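Local coordinates for protein glutathione S-transferase (PDB 3AY8) that probably conjugates glutathione to electrophilic compounds, as a homodimeric cytosolic glutathione transferase of the silkworm, at residues L6-V11 and G17-A22; Q30-N35 and Q41-F46; V34-K39 and H53-L58; K48-H53 and N62-E67. All coordinates share one frame; numbering follows the deposited sequence. Where two conformers were deposited one is given.

Contact 1: residues L6-V11 and G17-A22; sequences LYHFPV and GALLAA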
# COMPACT_ATOMS: atom_id res chain seq x y z
N LEU A 6 3.20 -18.98 9.93
CA LEU A 6 2.42 -18.16 8.99
C LEU A 6 1.02 -18.73 8.82
O LEU A 6 0.87 -19.89 8.45
CB LEU A 6 3.12 -18.07 7.63
CG LEU A 6 2.47 -17.15 6.59
CD1 LEU A 6 2.65 -15.68 6.96
CD2 LEU A 6 3.01 -17.40 5.20
N TYR A 7 0.01 -17.92 9.12
CA TYR A 7 -1.37 -18.27 8.81
C TYR A 7 -1.67 -17.82 7.38
O TYR A 7 -1.61 -16.62 7.07
CB TYR A 7 -2.35 -17.66 9.81
CG TYR A 7 -2.14 -18.21 11.22
CD1 TYR A 7 -2.93 -19.27 11.69
CD2 TYR A 7 -1.14 -17.71 12.05
CE1 TYR A 7 -2.73 -19.80 12.97
CE2 TYR A 7 -0.94 -18.23 13.33
CZ TYR A 7 -1.74 -19.28 13.77
OH TYR A 7 -1.55 -19.79 15.03
N HIS A 8 -1.99 -18.79 6.52
CA HIS A 8 -1.86 -18.63 5.07
C HIS A 8 -3.08 -19.16 4.33
O HIS A 8 -3.60 -20.24 4.65
CB HIS A 8 -0.59 -19.36 4.61
CG HIS A 8 -0.34 -19.32 3.13
ND1 HIS A 8 -0.05 -20.45 2.39
CD2 HIS A 8 -0.31 -18.28 2.26
CE1 HIS A 8 0.14 -20.11 1.12
NE2 HIS A 8 -0.01 -18.80 1.02
N PHE A 9 -3.54 -18.41 3.34
CA PHE A 9 -4.59 -18.87 2.44
C PHE A 9 -4.01 -18.90 1.03
O PHE A 9 -3.84 -17.84 0.42
CB PHE A 9 -5.82 -17.94 2.53
CG PHE A 9 -7.01 -18.36 1.67
CD1 PHE A 9 -7.33 -19.70 1.49
CD2 PHE A 9 -7.82 -17.39 1.08
CE1 PHE A 9 -8.45 -20.08 0.73
CE2 PHE A 9 -8.93 -17.75 0.32
CZ PHE A 9 -9.25 -19.10 0.14
N PRO A 10 -3.70 -20.11 0.50
CA PRO A 10 -2.96 -20.20 -0.77
C PRO A 10 -3.61 -19.46 -1.94
O PRO A 10 -2.93 -19.07 -2.86
CB PRO A 10 -2.89 -21.70 -1.05
CG PRO A 10 -2.97 -22.33 0.31
CD PRO A 10 -3.92 -21.45 1.09
N VAL A 11 -4.91 -19.24 -1.87
CA VAL A 11 -5.63 -18.54 -2.94
C VAL A 11 -5.28 -17.04 -3.01
O VAL A 11 -5.31 -16.44 -4.09
CB VAL A 11 -7.16 -18.71 -2.77
CG1 VAL A 11 -7.95 -17.73 -3.65
CG2 VAL A 11 -7.56 -20.16 -3.07
N GLY A 17 2.43 -13.77 -1.35
CA GLY A 17 3.59 -12.87 -1.34
C GLY A 17 4.40 -12.95 -0.06
O GLY A 17 5.64 -12.88 -0.08
N ALA A 18 3.71 -13.09 1.06
CA ALA A 18 4.37 -13.28 2.36
C ALA A 18 5.13 -14.62 2.41
O ALA A 18 6.27 -14.66 2.87
CB ALA A 18 3.35 -13.20 3.50
N LEU A 19 4.50 -15.69 1.91
CA LEU A 19 5.17 -17.01 1.90
C LEU A 19 6.37 -17.02 0.95
O LEU A 19 7.45 -17.53 1.29
CB LEU A 19 4.18 -18.15 1.59
CG LEU A 19 4.75 -19.58 1.57
CD1 LEU A 19 5.46 -19.97 2.87
CD2 LEU A 19 3.66 -20.61 1.23
N LEU A 20 6.19 -16.43 -0.23
CA LEU A 20 7.29 -16.32 -1.18
C LEU A 20 8.51 -15.62 -0.57
O LEU A 20 9.65 -15.99 -0.88
CB LEU A 20 6.84 -15.57 -2.44
CG LEU A 20 6.14 -16.38 -3.55
CD1 LEU A 20 5.45 -15.43 -4.53
CD2 LEU A 20 7.12 -17.30 -4.31
N ALA A 21 8.28 -14.60 0.25
CA ALA A 21 9.37 -13.90 0.94
C ALA A 21 10.07 -14.85 1.91
O ALA A 21 11.30 -14.89 1.97
CB ALA A 21 8.86 -12.67 1.68
N ALA A 22 9.29 -15.60 2.69
CA ALA A 22 9.85 -16.61 3.60
C ALA A 22 10.69 -17.64 2.81
O ALA A 22 11.79 -17.97 3.23
CB ALA A 22 8.74 -17.30 4.40

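Contact 2: residues Q30-N35 and Q41-F46; sequences QIEIVN and QLQESF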
# COMPACT_ATOMS: atom_id res chain seq x y z
N GLN A 30 6.40 -22.78 9.98
CA GLN A 30 5.17 -23.56 10.07
C GLN A 30 4.10 -22.83 9.28
O GLN A 30 3.97 -21.60 9.38
CB GLN A 30 4.70 -23.69 11.52
CG GLN A 30 5.36 -24.80 12.32
CD GLN A 30 4.66 -25.03 13.66
OE1 GLN A 30 3.42 -25.04 13.74
NE2 GLN A 30 5.44 -25.23 14.71
N ILE A 31 3.33 -23.58 8.51
CA ILE A 31 2.29 -22.99 7.69
C ILE A 31 0.96 -23.58 8.11
O ILE A 31 0.72 -24.78 7.97
CB ILE A 31 2.52 -23.24 6.18
CG1 ILE A 31 3.85 -22.63 5.72
CG2 ILE A 31 1.33 -22.70 5.35
CD1 ILE A 31 4.25 -23.01 4.33
N GLU A 32 0.13 -22.72 8.69
CA GLU A 32 -1.23 -23.10 9.04
C GLU A 32 -2.17 -22.61 7.94
O GLU A 32 -2.32 -21.40 7.76
CB GLU A 32 -1.62 -22.48 10.38
CG GLU A 32 -3.02 -22.82 10.83
CD GLU A 32 -3.05 -23.97 11.80
OE1 GLU A 32 -2.73 -23.76 12.99
OE2 GLU A 32 -3.39 -25.09 11.37
N ILE A 33 -2.78 -23.54 7.21
CA ILE A 33 -3.69 -23.21 6.13
C ILE A 33 -5.01 -22.72 6.72
O ILE A 33 -5.60 -23.37 7.59
CB ILE A 33 -3.92 -24.40 5.16
CG1 ILE A 33 -2.59 -24.87 4.53
CG2 ILE A 33 -4.96 -24.06 4.10
CD1 ILE A 33 -1.86 -23.78 3.67
N VAL A 34 -5.45 -21.55 6.26
CA VAL A 34 -6.67 -20.92 6.74
C VAL A 34 -7.58 -20.76 5.52
O VAL A 34 -7.32 -19.93 4.65
CB VAL A 34 -6.37 -19.54 7.41
CG1 VAL A 34 -7.66 -18.86 7.89
CG2 VAL A 34 -5.41 -19.70 8.58
N ASN A 35 -8.62 -21.57 5.45
CA ASN A 35 -9.56 -21.50 4.34
C ASN A 35 -10.58 -20.38 4.58
O ASN A 35 -11.58 -20.57 5.28
CB ASN A 35 -10.26 -22.84 4.12
CG ASN A 35 -11.15 -22.85 2.89
OD1 ASN A 35 -11.44 -21.80 2.30
ND2 ASN A 35 -11.59 -24.04 2.49
N GLN A 41 -15.68 -23.28 9.40
CA GLN A 41 -14.64 -24.29 9.60
C GLN A 41 -13.34 -23.69 10.19
O GLN A 41 -12.40 -24.43 10.51
CB GLN A 41 -14.37 -25.00 8.26
CG GLN A 41 -13.48 -26.26 8.33
CD GLN A 41 -14.25 -27.55 8.61
OE1 GLN A 41 -15.39 -27.53 9.09
NE2 GLN A 41 -13.62 -28.68 8.30
N LEU A 42 -13.30 -22.36 10.33
CA LEU A 42 -12.11 -21.63 10.83
C LEU A 42 -11.69 -22.13 12.21
O LEU A 42 -12.54 -22.31 13.09
CB LEU A 42 -12.39 -20.13 10.89
CG LEU A 42 -12.17 -19.25 9.65
CD1 LEU A 42 -11.06 -18.24 9.87
CD2 LEU A 42 -11.88 -20.08 8.42
N GLN A 43 -10.39 -22.34 12.40
CA GLN A 43 -9.86 -22.90 13.65
C GLN A 43 -9.64 -21.87 14.76
O GLN A 43 -9.37 -20.69 14.48
CB GLN A 43 -8.58 -23.70 13.38
CG GLN A 43 -8.79 -24.87 12.42
CD GLN A 43 -7.65 -25.87 12.46
OE1 GLN A 43 -7.21 -26.29 13.54
NE2 GLN A 43 -7.17 -26.27 11.29
N GLU A 44 -9.75 -22.34 16.01
CA GLU A 44 -9.60 -21.51 17.21
C GLU A 44 -8.23 -20.84 17.30
O GLU A 44 -8.12 -19.69 17.74
CB GLU A 44 -9.83 -22.35 18.48
CG GLU A 44 -11.22 -22.95 18.62
CD GLU A 44 -12.22 -22.03 19.31
OE1 GLU A 44 -11.88 -20.87 19.62
OE2 GLU A 44 -13.37 -22.48 19.55
N SER A 45 -7.19 -21.57 16.89
CA SER A 45 -5.81 -21.07 16.91
C SER A 45 -5.62 -19.79 16.08
O SER A 45 -4.76 -18.97 16.40
CB SER A 45 -4.83 -22.15 16.43
OG SER A 45 -5.18 -22.65 15.15
N PHE A 46 -6.43 -19.63 15.04
CA PHE A 46 -6.41 -18.43 14.20
C PHE A 46 -7.29 -17.30 14.73
O PHE A 46 -6.83 -16.16 14.86
CB PHE A 46 -6.82 -18.78 12.76
CG PHE A 46 -6.94 -17.58 11.85
CD1 PHE A 46 -8.18 -17.22 11.33
CD2 PHE A 46 -5.82 -16.82 11.51
CE1 PHE A 46 -8.30 -16.12 10.48
CE2 PHE A 46 -5.94 -15.71 10.67
CZ PHE A 46 -7.18 -15.36 10.16

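Contact 3: residues V34-K39 and H53-L58; sequences VNLFKK and HCVPTL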
# COMPACT_ATOMS: atom_id res chain seq x y z
N VAL A 34 -5.45 -21.55 6.26
CA VAL A 34 -6.67 -20.92 6.74
C VAL A 34 -7.58 -20.76 5.52
O VAL A 34 -7.32 -19.93 4.65
CB VAL A 34 -6.37 -19.54 7.41
CG1 VAL A 34 -7.66 -18.86 7.89
CG2 VAL A 34 -5.41 -19.70 8.58
N ASN A 35 -8.62 -21.57 5.45
CA ASN A 35 -9.56 -21.50 4.34
C ASN A 35 -10.58 -20.38 4.58
O ASN A 35 -11.58 -20.57 5.28
CB ASN A 35 -10.26 -22.84 4.12
CG ASN A 35 -11.15 -22.85 2.89
OD1 ASN A 35 -11.44 -21.80 2.30
ND2 ASN A 35 -11.59 -24.04 2.49
N LEU A 36 -10.32 -19.22 3.99
CA LEU A 36 -11.23 -18.09 4.12
C LEU A 36 -12.57 -18.30 3.40
O LEU A 36 -13.57 -17.67 3.75
CB LEU A 36 -10.57 -16.77 3.70
CG LEU A 36 -9.48 -16.23 4.64
CD1 LEU A 36 -9.10 -14.81 4.22
CD2 LEU A 36 -9.91 -16.25 6.12
N PHE A 37 -12.60 -19.21 2.42
CA PHE A 37 -13.86 -19.58 1.76
C PHE A 37 -14.86 -20.29 2.70
O PHE A 37 -16.07 -20.28 2.45
CB PHE A 37 -13.62 -20.44 0.52
CG PHE A 37 -13.07 -19.68 -0.66
CD1 PHE A 37 -12.47 -20.36 -1.72
CD2 PHE A 37 -13.14 -18.28 -0.71
CE1 PHE A 37 -11.96 -19.67 -2.81
CE2 PHE A 37 -12.62 -17.59 -1.81
CZ PHE A 37 -12.03 -18.28 -2.86
N LYS A 38 -14.35 -20.91 3.77
CA LYS A 38 -15.21 -21.63 4.73
C LYS A 38 -15.05 -21.17 6.19
O LYS A 38 -14.40 -21.83 7.00
CB LYS A 38 -15.04 -23.15 4.57
CG LYS A 38 -16.01 -23.72 3.55
CD LYS A 38 -15.46 -24.91 2.79
CE LYS A 38 -16.42 -25.30 1.67
NZ LYS A 38 -15.94 -26.45 0.86
N LYS A 39 -15.68 -20.04 6.51
CA LYS A 39 -15.54 -19.37 7.81
C LYS A 39 -16.02 -20.18 9.02
O LYS A 39 -15.48 -20.03 10.11
CB LYS A 39 -16.23 -18.00 7.80
CG LYS A 39 -15.82 -17.08 6.66
CD LYS A 39 -16.71 -15.84 6.62
CE LYS A 39 -16.72 -15.19 5.24
NZ LYS A 39 -15.35 -14.89 4.72
N HIS A 53 -10.27 -11.57 11.06
CA HIS A 53 -9.72 -12.62 10.19
C HIS A 53 -8.73 -12.07 9.14
O HIS A 53 -9.03 -12.06 7.95
CB HIS A 53 -10.85 -13.40 9.46
CG HIS A 53 -12.12 -13.54 10.24
ND1 HIS A 53 -12.23 -14.34 11.36
CD2 HIS A 53 -13.36 -13.02 10.03
CE1 HIS A 53 -13.47 -14.28 11.82
NE2 HIS A 53 -14.17 -13.48 11.03
N CYS A 54 -7.55 -11.63 9.58
CA CYS A 54 -6.55 -11.13 8.63
C CYS A 54 -5.58 -12.22 8.18
O CYS A 54 -4.95 -12.90 9.00
CB CYS A 54 -5.79 -9.93 9.20
SG CYS A 54 -6.82 -8.44 9.40
N VAL A 55 -5.50 -12.40 6.86
CA VAL A 55 -4.55 -13.33 6.25
C VAL A 55 -3.75 -12.57 5.16
O VAL A 55 -4.34 -11.83 4.37
CB VAL A 55 -5.25 -14.59 5.67
CG1 VAL A 55 -4.25 -15.51 4.99
CG2 VAL A 55 -5.97 -15.38 6.77
N PRO A 56 -2.41 -12.73 5.14
CA PRO A 56 -1.57 -13.54 6.01
C PRO A 56 -1.35 -12.91 7.38
O PRO A 56 -1.41 -11.68 7.53
CB PRO A 56 -0.25 -13.62 5.25
CG PRO A 56 -0.20 -12.34 4.49
CD PRO A 56 -1.61 -11.97 4.16
N THR A 57 -1.14 -13.77 8.37
CA THR A 57 -0.75 -13.33 9.71
C THR A 57 0.47 -14.15 10.12
O THR A 57 0.48 -15.38 9.98
CB THR A 57 -1.89 -13.55 10.72
OG1 THR A 57 -2.97 -12.66 10.43
CG2 THR A 57 -1.43 -13.32 12.18
N LEU A 58 1.51 -13.46 10.57
CA LEU A 58 2.69 -14.09 11.09
C LEU A 58 2.62 -14.12 12.63
O LEU A 58 2.29 -13.12 13.26
CB LEU A 58 3.93 -13.31 10.64
CG LEU A 58 5.31 -13.88 10.96
CD1 LEU A 58 5.67 -15.05 10.03
CD2 LEU A 58 6.37 -12.79 10.88

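Contact 4: residues K48-H53 and N62-E67; sequences KLNPQH and NFVLWE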
# COMPACT_ATOMS: atom_id res chain seq x y z
N LYS A 48 -8.24 -16.61 17.57
CA LYS A 48 -7.76 -16.14 18.87
C LYS A 48 -6.87 -14.89 18.81
O LYS A 48 -7.10 -13.92 19.54
CB LYS A 48 -7.00 -17.27 19.58
CG LYS A 48 -6.50 -16.95 20.99
CD LYS A 48 -5.46 -17.96 21.47
CE LYS A 48 -6.08 -19.27 21.93
NZ LYS A 48 -5.09 -20.14 22.63
N LEU A 49 -5.85 -14.91 17.94
CA LEU A 49 -4.72 -13.99 18.06
C LEU A 49 -4.83 -12.59 17.43
O LEU A 49 -4.11 -11.68 17.84
CB LEU A 49 -3.41 -14.67 17.61
CG LEU A 49 -3.36 -15.64 16.43
CD1 LEU A 49 -3.70 -14.97 15.11
CD2 LEU A 49 -1.98 -16.27 16.36
N ASN A 50 -5.72 -12.42 16.45
CA ASN A 50 -5.81 -11.17 15.69
C ASN A 50 -7.22 -10.54 15.77
O ASN A 50 -8.23 -11.26 15.67
CB ASN A 50 -5.42 -11.43 14.22
CG ASN A 50 -4.89 -10.18 13.49
OD1 ASN A 50 -5.25 -9.04 13.79
ND2 ASN A 50 -4.04 -10.42 12.49
N PRO A 51 -7.29 -9.20 15.98
CA PRO A 51 -8.54 -8.42 15.90
C PRO A 51 -9.63 -9.00 14.98
O PRO A 51 -10.70 -9.37 15.48
CB PRO A 51 -8.04 -7.05 15.43
CG PRO A 51 -6.65 -6.94 16.08
CD PRO A 51 -6.20 -8.35 16.49
N GLN A 52 -9.38 -9.08 13.68
CA GLN A 52 -10.27 -9.84 12.78
C GLN A 52 -9.52 -10.85 11.90
O GLN A 52 -8.29 -10.98 11.99
CB GLN A 52 -11.13 -8.90 11.93
CG GLN A 52 -12.38 -9.55 11.36
CD GLN A 52 -12.84 -8.91 10.07
OE1 GLN A 52 -13.00 -7.68 9.99
NE2 GLN A 52 -13.08 -9.73 9.05
N HIS A 53 -10.27 -11.57 11.06
CA HIS A 53 -9.72 -12.62 10.19
C HIS A 53 -8.73 -12.07 9.14
O HIS A 53 -9.03 -12.06 7.95
CB HIS A 53 -10.85 -13.40 9.46
CG HIS A 53 -12.12 -13.54 10.24
ND1 HIS A 53 -12.23 -14.34 11.36
CD2 HIS A 53 -13.36 -13.02 10.03
CE1 HIS A 53 -13.47 -14.28 11.82
NE2 HIS A 53 -14.17 -13.48 11.03
N ASN A 62 4.86 -15.27 19.53
CA ASN A 62 3.84 -14.37 20.10
C ASN A 62 3.80 -12.90 19.65
O ASN A 62 2.84 -12.19 19.98
CB ASN A 62 3.72 -14.52 21.62
CG ASN A 62 3.10 -15.85 22.01
OD1 ASN A 62 1.90 -15.93 22.26
ND2 ASN A 62 3.91 -16.91 22.00
N PHE A 63 4.81 -12.45 18.91
CA PHE A 63 4.69 -11.20 18.13
C PHE A 63 3.85 -11.53 16.91
O PHE A 63 4.27 -12.28 16.02
CB PHE A 63 6.06 -10.63 17.72
CG PHE A 63 5.97 -9.44 16.79
CD1 PHE A 63 5.39 -8.24 17.20
CD2 PHE A 63 6.49 -9.52 15.50
CE1 PHE A 63 5.31 -7.13 16.34
CE2 PHE A 63 6.42 -8.42 14.62
CZ PHE A 63 5.82 -7.23 15.05
N VAL A 64 2.64 -10.97 16.89
CA VAL A 64 1.67 -11.23 15.84
C VAL A 64 1.66 -10.05 14.88
O VAL A 64 1.50 -8.89 15.28
CB VAL A 64 0.26 -11.43 16.44
CG1 VAL A 64 -0.78 -11.61 15.34
CG2 VAL A 64 0.26 -12.63 17.38
N LEU A 65 1.85 -10.35 13.60
CA LEU A 65 1.97 -9.33 12.58
C LEU A 65 1.13 -9.70 11.37
O LEU A 65 1.21 -10.82 10.87
CB LEU A 65 3.44 -9.19 12.15
CG LEU A 65 3.83 -8.10 11.16
CD1 LEU A 65 3.67 -6.69 11.78
CD2 LEU A 65 5.25 -8.35 10.66
N TRP A 66 0.31 -8.77 10.91
CA TRP A 66 -0.35 -8.96 9.62
C TRP A 66 0.18 -7.94 8.61
O TRP A 66 1.10 -7.17 8.93
CB TRP A 66 -1.88 -8.95 9.75
CG TRP A 66 -2.44 -7.74 10.45
CD1 TRP A 66 -2.60 -7.58 11.80
CD2 TRP A 66 -2.93 -6.54 9.84
NE1 TRP A 66 -3.16 -6.34 12.06
CE2 TRP A 66 -3.37 -5.69 10.88
CE3 TRP A 66 -3.06 -6.11 8.51
CZ2 TRP A 66 -3.92 -4.42 10.63
CZ3 TRP A 66 -3.61 -4.83 8.26
CH2 TRP A 66 -4.03 -4.01 9.31
N GLU A 67 -0.41 -7.97 7.42
CA GLU A 67 0.01 -7.18 6.26
C GLU A 67 1.22 -7.83 5.60
O GLU A 67 2.34 -7.79 6.13
CB GLU A 67 0.28 -5.71 6.62
CG GLU A 67 -0.37 -4.74 5.66
CD GLU A 67 0.04 -4.98 4.22
OE1 GLU A 67 -0.83 -4.90 3.33
OE2 GLU A 67 1.24 -5.23 3.97

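Contact 1: residues L6-V11 and G17-A22
L6 and H8 of strand 5-8 pack on A18 and L19 of helix 13-25 in a buried, largely apolar strand-helix contact within the beta-alpha-beta unit 5-8, 13-25, 30-33 that opens the thioredoxin-like domain. Strand segment 6-8 and helix segment 17-22 run at 139° to each other, their axes 9.8 Å apart at the closest, as expected for a helix returning across the sheet. L6 sends its two methyls to successive helix residues. CD2 lies 3.9 Å from CB of L19 and almost as near its CA, so it rests on the root of that side chain; CD1 meets CB of A18 at 4.3 Å. L19 extends in turn toward H8, the next strand residue turned to the helix: with CG anti to the backbone N (chi1 -179°), its CD2 is carried to the imidazole. CB of L19 stands over one face of that ring, offset toward the rim, while N of P10 lies over the centre of the opposite face, 3.9 Å above the plane. The H8 and L19 side chains are roughly perpendicular. I31 of the neighbouring strand 30-33 touches both H8 and L19 and continues the same layer. Leucine methyls and the alanine CB supply most of the surface, so the helix is held to the strand here by dispersion and the exclusion of water, without a polar bond between the segments.

Contact 2: residues Q30-N35 and Q41-F46
V34 points CG1 anti to its backbone N (chi1 179°) and F46 likewise holds CG anti to its own backbone N (chi1 175°), which brings the methyl over the aromatic face. CG1 of V34 lies 4.0 Å from the centroid of the F46 ring and 18° off the ring normal, a CH-pi contact somewhat displaced toward CD1 and CE1. CG2 of the same valine lies on the same side of the ring plane but nearer the other edge, 4.1 Å from CD2 of F46. The valine and phenylalanine side chains thus meet nearly at right angles. L42 adds a further apolar partner: in one of its two conformers, CD1 of L42 is 4.0 Å from CG1 of V34. In the thioredoxin-like domain this joins the residue just past edge strand 30-33 to the first turn of helix 44-49, with Q43 at the N-cap position; V55 also touches F46 and carries the apolar patch onward. A more polar margin lies beside it. The chain of E32 is bent beyond CG and, in one of its two conformers, places OE1 3.4 Å from OG of S45 and OE2 4.0 Å from NE2 of Q43, with the carboxylate plane steeply inclined to that of the amide. K5 forms a long, weak ion pair with OE1 of E32, which would probably favour the charged carboxylate slightly.

Contact 3: residues V34-K39 and H53-L58
A type I beta turn from N35 to K38, closed by K38 N to N35 O at 3.2 Å, brings L36 up against the 53-58 segment, which turns through a cis peptide before P56 into strand 57-60. V55 is the meeting point. In one of its two conformers its CG2, anti to the carbonyl carbon, reaches CG1 of V34 at 4.0 Å, the two valines sliding past each other in opposite directions. L36 and V55 approach tip to tip: CD1 of L36 is 4.1 Å from both CB and CG2 of V55, and CD2 of L36 is equally near that CG2. At the outer margin CD2 of L36 comes within 4.5 Å of CB of H53. With L36 replaced, an alanine here is likely to open a gap beside CG2 of V55. F9 touches both L36 and V55, tying the patch to the loop that follows strand 5-8. A cis-proline loop of this kind is a hallmark of thioredoxin-like domains, and in glutathione transferases it borders the glutathione site. The closest contacts are between aliphatic carbons, which implies that shape and water exclusion, rather than directed bonds, set the turn against the loop.

Contact 4: residues K48-H53 and N62-E67
L49 at the end of helix 44-49 and N50 just beyond it pack against V64 and W66 in the thioredoxin-like domain, where strand 63-66 is the outermost strand of this chain's sheet. The side chain of N50 leaves its CB with CG anti to the backbone N (chi1 -154°), which directs the amide at the tryptophan. CG of N50 lies 3.9 Å from CD1 of W66. At the tip, ND2 comes closer to that carbon, 3.3 Å, and OD1 stands 3.6 Å from it. The amide meets the indole obliquely, its plane 41° from that of the ring. ND2 donates to OG1 of T57 in the neighbouring strand 57-60, which helps fix the rotation of the amide; OD1 is buried and has no polar partner in the model. With N50 replaced, a leucine here would probably leave OG1 of T57 without this donor and put methyls that cannot bond to it beside the indole. On the tryptophan side, CG takes the position between the backbone N and carbonyl carbon (chi1 53°), which swings the pyrrole part of the indole toward the asparagine. Beyond it, O of W66 accepts a hydrogen bond from Q98 of the second subunit, so W66 also takes part in the dimer interface. V64 completes the contact with both methyls: CG1 faces the carbonyl oxygen of L49, and CG2 lies 4.2 Å from CB of L49.

Overall arrangement
All four contacts belong to the N-terminal thioredoxin-like domain and reach its mixed sheet, ordered 30-33, 5-8, 57-60, 63-66. Contact 1 comes first along the chain, with helix 13-25; contact 2 spans strand 30-33 and contact 3 begins in the loop just after it, sharing V34 and N35, their centres only about 7 Å apart. Contact 4 alternates with contact 3 in sequence, shares H53 with it, and uses helix 44-49 as contact 2 does. Contacts 1 and 4 have centres about 14 Å apart. Probable backbone hydrogen bonds such as Y7 N to T57 O and L58 N to L65 O join the sites into one folded unit, whose last strand meets the second subunit.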